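Long-range contact in OxyA protein (PDB 5HH3), which is a haem-dependent cytochrome P450 that probably catalyses an oxidative phenolic coupling, cyclising the peptide precursor of a glycopeptide antibiotic: residues 161-175 against 188-200. Sequence-based numbering, arbitrary orientation.
Sequences IPRDDQADLARSLHA and AGNKFMTYMNKMT
Leu169 pushes its branched end between the rings of Phe192 and Tyr195, at the apolar centre of a hairpin of two helices, the F and G helices of the cytochrome P450 fold. In P450s this pair lies over the substrate side of the haem, consistent with the Leu173 side chain being about 11 Å from it. The segment axes cross obliquely, 134° between their N-to-C directions, and splay from a tight end at Ser172 and Ala188 toward Ile161 and Met199. With CG anti to the backbone N (chi1 -173°), Leu169 sets CD1 3.6 Å from Tyr195 CG, while the same methyl meets Phe192 CD1. Leu173 places CD1 over the Phe192 ring, 4.0 Å from the centroid, a CH-pi contact. Flat Phe192 thus offers one face to Leu173 across the interface and the other to Met196 of its own helix.

Where the axes converge, small residues suit the space: Ala175 CB and Ala188 CB are only 3.5 Å apart. Small, buried Ser172 satisfies its hydroxyl within its own helix: OG bonds to Asp168 O, and Ser172 N reaches the same oxygen from the opposite face of the carbonyl plane. Where they diverge, long, flexible Met199 bridges the gap, its SD 3.5 Å from Ile161 CD1.

Tyr195 carries the contact to the polar edge: the ring rests obliquely against Leu169, and Tyr195 OH donates a short 2.5 Å hydrogen bond to the anti side of Asp165 OD2, 33° out of the carboxylate plane.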
ATOM      1  N   ILE B 161       5.232 -22.588 -25.431  1.00 46.85           N
ATOM      2  CA  ILE B 161       5.007 -21.506 -26.397  1.00 48.56           C
ATOM      3  C   ILE B 161       6.033 -21.719 -27.534  1.00 49.17           C
ATOM      4  O   ILE B 161       7.214 -21.852 -27.244  1.00 47.25           O
ATOM      5  CB  ILE B 161       5.194 -20.091 -25.780  1.00 47.46           C
ATOM      6  CG1 ILE B 161       4.421 -19.899 -24.457  1.00 46.56           C
ATOM      7  CG2 ILE B 161       4.789 -19.014 -26.779  1.00 48.90           C
ATOM      8  CD1 ILE B 161       2.952 -20.231 -24.534  1.00 48.12           C
ATOM      9  N   PRO B 162       5.589 -21.791 -28.815  1.00 52.62           N
ATOM     10  CA  PRO B 162       6.587 -21.916 -29.879  1.00 53.93           C
ATOM     11  C   PRO B 162       7.525 -20.725 -29.907  1.00 54.18           C
ATOM     12  O   PRO B 162       7.112 -19.614 -29.562  1.00 53.59           O
ATOM     13  CB  PRO B 162       5.745 -21.990 -31.164  1.00 56.64           C
ATOM     14  CG  PRO B 162       4.436 -22.534 -30.725  1.00 57.02           C
ATOM     15  CD  PRO B 162       4.221 -21.981 -29.339  1.00 54.74           C
ATOM     16  N   ARG B 163       8.776 -20.969 -30.298  1.00 55.04           N
ATOM     17  CA  ARG B 163       9.828 -19.951 -30.274  1.00 54.95           C
ATOM     18  C   ARG B 163       9.478 -18.668 -31.017  1.00 57.23           C
ATOM     19  O   ARG B 163       9.786 -17.574 -30.549  1.00 56.15           O
ATOM     20  CB  ARG B 163      11.132 -20.527 -30.831  1.00 55.23           C
ATOM     21  CG  ARG B 163      11.797 -21.511 -29.886  1.00 53.45           C
ATOM     22  CD  ARG B 163      12.383 -20.776 -28.708  1.00 50.82           C
ATOM     23  NE  ARG B 163      13.039 -21.639 -27.742  1.00 50.10           N
ATOM     24  CZ  ARG B 163      14.340 -21.943 -27.715  1.00 50.11           C
ATOM     25  NH1 ARG B 163      15.187 -21.513 -28.649  1.00 51.43           N
ATOM     26  NH2 ARG B 163      14.801 -22.711 -26.737  1.00 48.83           N
ATOM     27  N   ASP B 164       8.820 -18.817 -32.158  1.00 61.56           N
ATOM     28  CA  ASP B 164       8.364 -17.682 -32.977  1.00 64.72           C
ATOM     29  C   ASP B 164       7.435 -16.719 -32.241  1.00 64.18           C
ATOM     30  O   ASP B 164       7.437 -15.522 -32.531  1.00 63.92           O
ATOM     31  CB  ASP B 164       7.652 -18.189 -34.238  1.00 68.53           C
ATOM     32  CG  ASP B 164       8.613 -18.709 -35.298  1.00 71.88           C
ATOM     33  OD1 ASP B 164       9.850 -18.710 -35.064  1.00 72.50           O
ATOM     34  OD2 ASP B 164       8.123 -19.111 -36.386  1.00 75.05           O
ATOM     35  N   ASP B 165       6.646 -17.250 -31.301  1.00 63.41           N
ATOM     36  CA  ASP B 165       5.641 -16.466 -30.570  1.00 61.75           C
ATOM     37  C   ASP B 165       6.148 -15.827 -29.295  1.00 58.92           C
ATOM     38  O   ASP B 165       5.518 -14.898 -28.799  1.00 59.09           O
ATOM     39  CB  ASP B 165       4.438 -17.350 -30.209  1.00 62.01           C
ATOM     40  CG  ASP B 165       3.681 -17.865 -31.425  1.00 64.94           C
ATOM     41  OD1 ASP B 165       3.665 -17.199 -32.486  1.00 66.44           O
ATOM     42  OD2 ASP B 165       3.066 -18.946 -31.299  1.00 65.57           O
ATOM     43  N   GLN B 166       7.269 -16.309 -28.754  1.00 56.45           N
ATOM     44  CA  GLN B 166       7.621 -16.022 -27.357  1.00 53.28           C
ATOM     45  C   GLN B 166       7.884 -14.544 -27.070  1.00 54.06           C
ATOM     46  O   GLN B 166       7.414 -14.020 -26.048  1.00 52.38           O
ATOM     47  CB  GLN B 166       8.833 -16.856 -26.893  1.00 50.75           C
ATOM     48  CG  GLN B 166       8.578 -18.354 -26.880  1.00 49.74           C
ATOM     49  CD  GLN B 166       9.739 -19.161 -26.337  1.00 47.89           C
ATOM     50  OE1 GLN B 166      10.768 -18.611 -25.981  1.00 47.85           O
ATOM     51  NE2 GLN B 166       9.568 -20.473 -26.256  1.00 47.15           N
ATOM     52  N   ALA B 167       8.635 -13.887 -27.953  1.00 54.93           N
ATOM     53  CA  ALA B 167       9.012 -12.483 -27.753  1.00 56.05           C
ATOM     54  C   ALA B 167       7.788 -11.559 -27.672  1.00 57.60           C
ATOM     55  O   ALA B 167       7.707 -10.719 -26.771  1.00 57.99           O
ATOM     56  CB  ALA B 167       9.950 -12.023 -28.869  1.00 57.54           C
ATOM     57  N   ASP B 168       6.844 -11.733 -28.604  1.00 59.96           N
ATOM     58  CA  ASP B 168       5.617 -10.922 -28.661  1.00 61.55           C
ATOM     59  C   ASP B 168       4.712 -11.189 -27.462  1.00 60.17           C
ATOM     60  O   ASP B 168       4.180 -10.253 -26.872  1.00 59.43           O
ATOM     61  CB  ASP B 168       4.833 -11.170 -29.968  1.00 64.37           C
ATOM     62  CG  ASP B 168       5.516 -10.569 -31.208  1.00 67.41           C
ATOM     63  OD1 ASP B 168       6.513  -9.824 -31.067  1.00 67.03           O
ATOM     64  OD2 ASP B 168       5.042 -10.831 -32.344  1.00 70.14           O
ATOM     65  N   LEU B 169       4.559 -12.463 -27.108  1.00 59.24           N
ATOM     66  CA  LEU B 169       3.663 -12.877 -26.039  1.00 58.69           C
ATOM     67  C   LEU B 169       4.173 -12.396 -24.679  1.00 55.94           C
ATOM     68  O   LEU B 169       3.413 -11.818 -23.900  1.00 54.23           O
ATOM     69  CB  LEU B 169       3.492 -14.397 -26.051  1.00 59.01           C
ATOM     70  CG  LEU B 169       2.444 -14.982 -25.097  1.00 59.08           C
ATOM     71  CD1 LEU B 169       1.032 -14.611 -25.532  1.00 60.64           C
ATOM     72  CD2 LEU B 169       2.623 -16.491 -25.014  1.00 59.01           C
ATOM     73  N   ALA B 170       5.456 -12.620 -24.404  1.00 55.69           N
ATOM     74  CA  ALA B 170       6.073 -12.122 -23.164  1.00 55.01           C
ATOM     75  C   ALA B 170       5.933 -10.599 -23.053  1.00 56.30           C
ATOM     76  O   ALA B 170       5.535 -10.085 -22.005  1.00 55.79           O
ATOM     77  CB  ALA B 170       7.535 -12.542 -23.071  1.00 54.22           C
ATOM     78  N   ARG B 171       6.206  -9.893 -24.146  1.00 59.03           N
ATOM     79  CA  ARG B 171       6.028  -8.429 -24.196  1.00 62.17           C
ATOM     80  C   ARG B 171       4.587  -7.997 -23.818  1.00 61.81           C
ATOM     81  O   ARG B 171       4.394  -7.149 -22.937  1.00 60.41           O
ATOM     82  CB  ARG B 171       6.419  -7.914 -25.581  1.00 65.38           C
ATOM     83  CG  ARG B 171       6.480  -6.400 -25.743  1.00 68.57           C
ATOM     84  CD  ARG B 171       6.765  -6.002 -27.190  1.00 71.99           C
ATOM     85  NE  ARG B 171       7.853  -6.801 -27.773  1.00 72.71           N
ATOM     86  CZ  ARG B 171       7.867  -7.372 -28.985  1.00 75.87           C
ATOM     87  NH1 ARG B 171       6.860  -7.236 -29.860  1.00 78.95           N
ATOM     88  NH2 ARG B 171       8.936  -8.078 -29.352  1.00 76.08           N
ATOM     89  N   SER B 172       3.598  -8.614 -24.462  1.00 62.10           N
ATOM     90  CA  SER B 172       2.175  -8.397 -24.139  1.00 62.94           C
ATOM     91  C   SER B 172       1.846  -8.586 -22.657  1.00 60.96           C
ATOM     92  O   SER B 172       1.156  -7.758 -22.069  1.00 61.54           O
ATOM     93  CB  SER B 172       1.287  -9.362 -24.927  1.00 63.51           C
ATOM     94  OG  SER B 172       1.695  -9.434 -26.266  1.00 66.68           O
ATOM     95  N   LEU B 173       2.313  -9.690 -22.077  1.00 59.56           N
ATOM     96  CA  LEU B 173       2.069  -9.981 -20.664  1.00 60.00           C
ATOM     97  C   LEU B 173       2.702  -8.927 -19.771  1.00 61.94           C
ATOM     98  O   LEU B 173       2.093  -8.517 -18.776  1.00 61.50           O
ATOM     99  CB  LEU B 173       2.611 -11.362 -20.261  1.00 57.58           C
ATOM    100  CG  LEU B 173       2.526 -11.722 -18.763  1.00 54.54           C
ATOM    101  CD1 LEU B 173       1.080 -11.694 -18.275  1.00 54.78           C
ATOM    102  CD2 LEU B 173       3.160 -13.072 -18.481  1.00 52.51           C
ATOM    103  N   HIS B 174       3.929  -8.526 -20.112  1.00 64.52           N
ATOM    104  CA  HIS B 174       4.648  -7.512 -19.346  1.00 67.93           C
ATOM    105  C   HIS B 174       3.986  -6.143 -19.472  1.00 70.22           C
ATOM    106  O   HIS B 174       3.844  -5.452 -18.472  1.00 72.32           O
ATOM    107  CB  HIS B 174       6.118  -7.422 -19.763  1.00 69.75           C
ATOM    108  CG  HIS B 174       6.863  -6.300 -19.103  1.00 73.02           C
ATOM    109  ND1 HIS B 174       7.085  -5.085 -19.721  1.00 75.79           N
ATOM    110  CD2 HIS B 174       7.416  -6.200 -17.868  1.00 72.22           C
ATOM    111  CE1 HIS B 174       7.755  -4.292 -18.901  1.00 75.38           C
ATOM    112  NE2 HIS B 174       7.968  -4.944 -17.771  1.00 73.15           N
ATOM    113  N   ALA B 175       3.597  -5.758 -20.688  1.00 73.36           N
ATOM    114  CA  ALA B 175       2.845  -4.513 -20.914  1.00 76.47           C
ATOM    115  C   ALA B 175       1.613  -4.423 -20.011  1.00 78.30           C
ATOM    116  O   ALA B 175       1.477  -3.481 -19.227  1.00 79.64           O
ATOM    117  CB  ALA B 175       2.430  -4.402 -22.372  1.00 78.43           C
ATOM    118  N   ALA B 188      -2.963  -4.865 -24.338  1.00 77.15           N
ATOM    119  CA  ALA B 188      -1.935  -5.882 -24.154  1.00 74.03           C
ATOM    120  C   ALA B 188      -2.480  -7.139 -23.454  1.00 71.48           C
ATOM    121  O   ALA B 188      -2.148  -8.265 -23.839  1.00 70.33           O
ATOM    122  CB  ALA B 188      -0.767  -5.303 -23.365  1.00 72.33           C
ATOM    123  N   GLY B 189      -3.304  -6.935 -22.428  1.00 69.94           N
ATOM    124  CA  GLY B 189      -3.961  -8.031 -21.712  1.00 67.82           C
ATOM    125  C   GLY B 189      -4.809  -8.897 -22.629  1.00 68.86           C
ATOM    126  O   GLY B 189      -4.744 -10.118 -22.558  1.00 67.28           O
ATOM    127  N   ASN B 190      -5.588  -8.255 -23.495  1.00 71.19           N
ATOM    128  CA  ASN B 190      -6.427  -8.960 -24.477  1.00 73.43           C
ATOM    129  C   ASN B 190      -5.619  -9.685 -25.553  1.00 73.20           C
ATOM    130  O   ASN B 190      -6.052 -10.717 -26.067  1.00 73.93           O
ATOM    131  CB  ASN B 190      -7.433  -7.997 -25.143  1.00 76.15           C
ATOM    132  CG  ASN B 190      -8.500  -7.493 -24.176  1.00 76.47           C
ATOM    133  OD1 ASN B 190      -8.800  -8.123 -23.159  1.00 74.64           O
ATOM    134  ND2 ASN B 190      -9.083  -6.346 -24.500  1.00 79.25           N
ATOM    135  N   LYS B 191      -4.451  -9.147 -25.893  1.00 72.63           N
ATOM    136  CA  LYS B 191      -3.569  -9.804 -26.857  1.00 72.12           C
ATOM    137  C   LYS B 191      -3.007 -11.087 -26.229  1.00 67.88           C
ATOM    138  O   LYS B 191      -2.992 -12.140 -26.859  1.00 67.85           O
ATOM    139  CB  LYS B 191      -2.455  -8.849 -27.299  1.00 72.62           C
ATOM    140  CG  LYS B 191      -1.811  -9.196 -28.628  1.00 74.22           C
ATOM    141  CD  LYS B 191      -1.493  -7.938 -29.420  1.00 76.41           C
ATOM    142  CE  LYS B 191      -0.583  -8.238 -30.600  1.00 77.46           C
ATOM    143  NZ  LYS B 191       0.788  -8.643 -30.169  1.00 74.55           N
ATOM    144  N   PHE B 192      -2.588 -10.994 -24.973  1.00 64.49           N
ATOM    145  CA  PHE B 192      -2.134 -12.163 -24.207  1.00 62.25           C
ATOM    146  C   PHE B 192      -3.242 -13.218 -24.042  1.00 63.08           C
ATOM    147  O   PHE B 192      -3.035 -14.395 -24.331  1.00 61.12           O
ATOM    148  CB  PHE B 192      -1.607 -11.717 -22.839  1.00 59.08           C
ATOM    149  CG  PHE B 192      -1.122 -12.843 -21.980  1.00 56.64           C
ATOM    150  CD1 PHE B 192       0.143 -13.375 -22.164  1.00 55.40           C
ATOM    151  CD2 PHE B 192      -1.932 -13.378 -20.981  1.00 56.13           C
ATOM    152  CE1 PHE B 192       0.599 -14.420 -21.375  1.00 53.50           C
ATOM    153  CE2 PHE B 192      -1.482 -14.422 -20.189  1.00 54.31           C
ATOM    154  CZ  PHE B 192      -0.213 -14.947 -20.390  1.00 52.77           C
ATOM    155  N   MET B 193      -4.417 -12.773 -23.604  1.00 65.79           N
ATOM    156  CA  MET B 193      -5.573 -13.656 -23.366  1.00 67.41           C
ATOM    157  C   MET B 193      -6.096 -14.395 -24.594  1.00 67.54           C
ATOM    158  O   MET B 193      -6.470 -15.565 -24.490  1.00 67.29           O
ATOM    159  CB  MET B 193      -6.731 -12.859 -22.752  1.00 71.44           C
ATOM    160  CG  MET B 193      -6.504 -12.449 -21.309  1.00 72.42           C
ATOM    161  SD  MET B 193      -6.479 -13.863 -20.194  1.00 76.88           S
ATOM    162  CE  MET B 193      -8.175 -14.452 -20.342  1.00 78.22           C
ATOM    163  N   THR B 194      -6.154 -13.708 -25.737  1.00 67.14           N
ATOM    164  CA  THR B 194      -6.608 -14.322 -26.984  1.00 68.04           C
ATOM    165  C   THR B 194      -5.642 -15.422 -27.422  1.00 66.21           C
ATOM    166  O   THR B 194      -6.075 -16.468 -27.901  1.00 66.99           O
ATOM    167  CB  THR B 194      -6.755 -13.288 -28.126  1.00 69.85           C
ATOM    168  OG1 THR B 194      -7.575 -12.203 -27.687  1.00 70.43           O
ATOM    169  CG2 THR B 194      -7.386 -13.914 -29.368  1.00 72.52           C
ATOM    170  N   TYR B 195      -4.340 -15.183 -27.263  1.00 63.41           N
ATOM    171  CA  TYR B 195      -3.347 -16.213 -27.552  1.00 61.86           C
ATOM    172  C   TYR B 195      -3.557 -17.428 -26.623  1.00 61.10           C
ATOM    173  O   TYR B 195      -3.700 -18.554 -27.098  1.00 61.53           O
ATOM    174  CB  TYR B 195      -1.923 -15.660 -27.423  1.00 59.66           C
ATOM    175  CG  TYR B 195      -0.867 -16.633 -27.895  1.00 58.65           C
ATOM    176  CD1 TYR B 195      -0.407 -17.635 -27.051  1.00 56.61           C
ATOM    177  CD2 TYR B 195      -0.344 -16.573 -29.194  1.00 59.75           C
ATOM    178  CE1 TYR B 195       0.547 -18.540 -27.460  1.00 56.50           C
ATOM    179  CE2 TYR B 195       0.618 -17.485 -29.616  1.00 59.55           C
ATOM    180  CZ  TYR B 195       1.060 -18.464 -28.728  1.00 58.24           C
ATOM    181  OH  TYR B 195       1.997 -19.394 -29.070  1.00 58.94           O
ATOM    182  N   MET B 196      -3.619 -17.190 -25.315  1.00 59.83           N
ATOM    183  CA  MET B 196      -3.762 -18.289 -24.340  1.00 60.28           C
ATOM    184  C   MET B 196      -5.070 -19.078 -24.486  1.00 61.61           C
ATOM    185  O   MET B 196      -5.070 -20.305 -24.356  1.00 60.46           O
ATOM    186  CB  MET B 196      -3.634 -17.772 -22.905  1.00 59.65           C
ATOM    187  CG  MET B 196      -2.273 -17.194 -22.550  1.00 59.39           C
ATOM    188  SD  MET B 196      -0.829 -18.222 -22.912  1.00 61.54           S
ATOM    189  CE  MET B 196      -1.406 -19.777 -22.248  1.00 61.52           C
ATOM    190  N   ASN B 197      -6.169 -18.384 -24.775  1.00 63.44           N
ATOM    191  CA  ASN B 197      -7.452 -19.047 -25.008  1.00 65.90           C
ATOM    192  C   ASN B 197      -7.408 -20.015 -26.187  1.00 67.21           C
ATOM    193  O   ASN B 197      -8.006 -21.083 -26.121  1.00 67.92           O
ATOM    194  CB  ASN B 197      -8.570 -18.027 -25.228  1.00 68.60           C
ATOM    195  CG  ASN B 197      -8.935 -17.261 -23.963  1.00 67.66           C
ATOM    196  OD1 ASN B 197      -8.572 -17.638 -22.849  1.00 65.05           O
ATOM    197  ND2 ASN B 197      -9.674 -16.175 -24.139  1.00 69.96           N
ATOM    198  N   LYS B 198      -6.695 -19.654 -27.252  1.00 68.59           N
ATOM    199  CA  LYS B 198      -6.487 -20.576 -28.385  1.00 70.29           C
ATOM    200  C   LYS B 198      -5.644 -21.776 -27.964  1.00 68.14           C
ATOM    201  O   LYS B 198      -6.009 -22.924 -28.232  1.00 69.81           O
ATOM    202  CB  LYS B 198      -5.825 -19.869 -29.572  1.00 71.65           C
ATOM    203  CG  LYS B 198      -6.769 -18.944 -30.315  1.00 74.75           C
ATOM    204  CD  LYS B 198      -6.016 -18.096 -31.322  1.00 76.13           C
ATOM    205  CE  LYS B 198      -6.947 -17.113 -32.008  1.00 79.27           C
ATOM    206  NZ  LYS B 198      -6.182 -16.114 -32.800  1.00 80.33           N
ATOM    207  N   MET B 199      -4.528 -21.489 -27.300  1.00 64.64           N
ATOM    208  CA  MET B 199      -3.630 -22.517 -26.771  1.00 63.65           C
ATOM    209  C   MET B 199      -4.341 -23.520 -25.856  1.00 62.13           C
ATOM    210  O   MET B 199      -4.086 -24.724 -25.930  1.00 61.43           O
ATOM    211  CB  MET B 199      -2.494 -21.858 -26.006  1.00 62.27           C
ATOM    212  CG  MET B 199      -1.549 -22.837 -25.340  1.00 62.53           C
ATOM    213  SD  MET B 199       0.112 -22.162 -25.152  1.00 62.19           S
ATOM    214  CE  MET B 199       0.682 -22.328 -26.842  1.00 62.37           C
ATOM    215  N   THR B 200      -5.218 -23.011 -24.999  1.00 60.57           N
ATOM    216  CA  THR B 200      -6.074 -23.864 -24.182  1.00 60.69           C
ATOM    217  C   THR B 200      -6.999 -24.735 -25.035  1.00 62.44           C
ATOM    218  O   THR B 200      -7.063 -25.944 -24.830  1.00 62.33           O
ATOM    219  CB  THR B 200      -6.902 -23.036 -23.186  1.00 59.90           C
ATOM    220  OG1 THR B 200      -6.014 -22.378 -22.275  1.00 57.63           O
ATOM    221  CG2 THR B 200      -7.777 -23.921 -22.385  1.00 61.15           C
TER